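Local structure of iodotyrosine deiodinase (Thermotoga neapolitana, 6TYK) at residues A[123-126]-A[127-130]. The protein uses FMN to strip halogen from halotyrosines such as 3-iodo-L-tyrosine, releasing halide and L-tyrosine, and works as a homodimer of the nitroreductase family. Residues are numbered along the deposited sequence; the frame is centred on the assembly and turned at random.
Sequences YLLL and ALEE
A127 donates its backbone N to Y123 O at 3.0 Å, the first of four consecutive i to i+4 bonds that make this the regular last part of helix 113-130. The methyl of A127 touches the same turn, its CB 3.5 Å from L124 O. L128 follows with N to L124 O at 2.9 Å and adds the one close side-chain pair. L124 CD2 meets L128 CD1 at 3.6 Å and sits almost as near CG, the two leucines lying alongside and pointing the same way. L124 gets there with CG turned anti to its own N (chi1 -157°), whereas L128 has CG anti to its carbonyl carbon (chi1 -71°). L125 CD2 reaches the same L128 methyl more loosely, at 4.5 Å. Cut back to an alanine, L128 would probably leave L124 CD2 without its packing partner and open a gap beside it. At E129, N bonds L125 O at 3.1 Å; CB touches L126 O, while the chain bends at chi2 and lies against R11, L7 and K10. E130 N closes the series on L126 O at 3.0 Å, and its side chain runs out extended beyond CG. In the fold, the L124, A127 and L128 side chains bear on S30 of helix 24-35, A127 also on V33, with L125 and L128 reaching L162 and V164 of strand 156-165, and L126 packs on L7 of helix 4-10. Y123 lies against P38 of the FMN site, while L126 packs on Y123 of the second subunit and L125 on that subunit's P38, so this mostly buried end of the helix lies between helix 24-35 and strand 156-165 of its own chain and the second subunit.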
# COMPACT_ATOMS: atom_id res chain seq x y z
N TYR A 123 2.17 2.67 -5.37
CA TYR A 123 2.82 3.63 -6.26
C TYR A 123 3.62 2.89 -7.32
O TYR A 123 3.57 3.20 -8.51
CB TYR A 123 3.80 4.52 -5.49
CG TYR A 123 3.23 5.70 -4.74
CD1 TYR A 123 2.02 5.64 -4.06
CD2 TYR A 123 3.96 6.88 -4.67
CE1 TYR A 123 1.53 6.73 -3.36
CE2 TYR A 123 3.49 7.98 -3.97
CZ TYR A 123 2.27 7.90 -3.32
OH TYR A 123 1.79 8.98 -2.62
N LEU A 124 4.40 1.92 -6.86
CA LEU A 124 5.32 1.18 -7.72
C LEU A 124 4.60 0.51 -8.88
O LEU A 124 5.03 0.59 -10.03
CB LEU A 124 6.07 0.14 -6.87
CG LEU A 124 7.41 -0.37 -7.36
CD1 LEU A 124 8.15 -1.03 -6.19
CD2 LEU A 124 7.23 -1.34 -8.50
N LEU A 125 3.48 -0.15 -8.59
CA LEU A 125 2.74 -0.85 -9.63
C LEU A 125 2.19 0.11 -10.68
O LEU A 125 2.18 -0.21 -11.87
CB LEU A 125 1.60 -1.66 -9.04
CG LEU A 125 2.02 -2.77 -8.06
CD1 LEU A 125 0.79 -3.56 -7.63
CD2 LEU A 125 3.05 -3.69 -8.69
N LEU A 126 1.70 1.26 -10.25
CA LEU A 126 1.24 2.26 -11.20
C LEU A 126 2.38 2.77 -12.08
O LEU A 126 2.20 2.98 -13.28
CB LEU A 126 0.54 3.42 -10.48
CG LEU A 126 -0.80 3.02 -9.86
CD1 LEU A 126 -1.30 4.10 -8.91
CD2 LEU A 126 -1.81 2.72 -10.94
N ALA A 127 3.56 2.96 -11.48
CA ALA A 127 4.72 3.41 -12.24
C ALA A 127 5.15 2.38 -13.28
O ALA A 127 5.50 2.74 -14.41
CB ALA A 127 5.89 3.76 -11.30
N LEU A 128 5.13 1.11 -12.91
CA LEU A 128 5.48 0.07 -13.85
C LEU A 128 4.50 0.11 -15.02
O LEU A 128 4.90 -0.01 -16.18
CB LEU A 128 5.46 -1.31 -13.19
CG LEU A 128 6.58 -1.57 -12.20
CD1 LEU A 128 6.37 -2.93 -11.57
CD2 LEU A 128 7.95 -1.52 -12.87
N GLU A 129 3.22 0.28 -14.73
CA GLU A 129 2.22 0.35 -15.79
C GLU A 129 2.52 1.52 -16.72
O GLU A 129 2.43 1.39 -17.94
CB GLU A 129 0.81 0.46 -15.21
CG GLU A 129 -0.27 0.63 -16.28
CD GLU A 129 -0.60 -0.68 -16.99
OE1 GLU A 129 -0.14 -1.74 -16.54
OE2 GLU A 129 -1.31 -0.63 -18.02
N GLU A 130 2.91 2.67 -16.16
CA GLU A 130 3.22 3.83 -16.98
C GLU A 130 4.37 3.53 -17.95
O GLU A 130 4.41 4.06 -19.06
CB GLU A 130 3.56 5.04 -16.10
CG GLU A 130 3.81 6.31 -16.90
CD GLU A 130 4.27 7.48 -16.05
OE1 GLU A 130 4.80 7.23 -14.95
OE2 GLU A 130 4.10 8.64 -16.49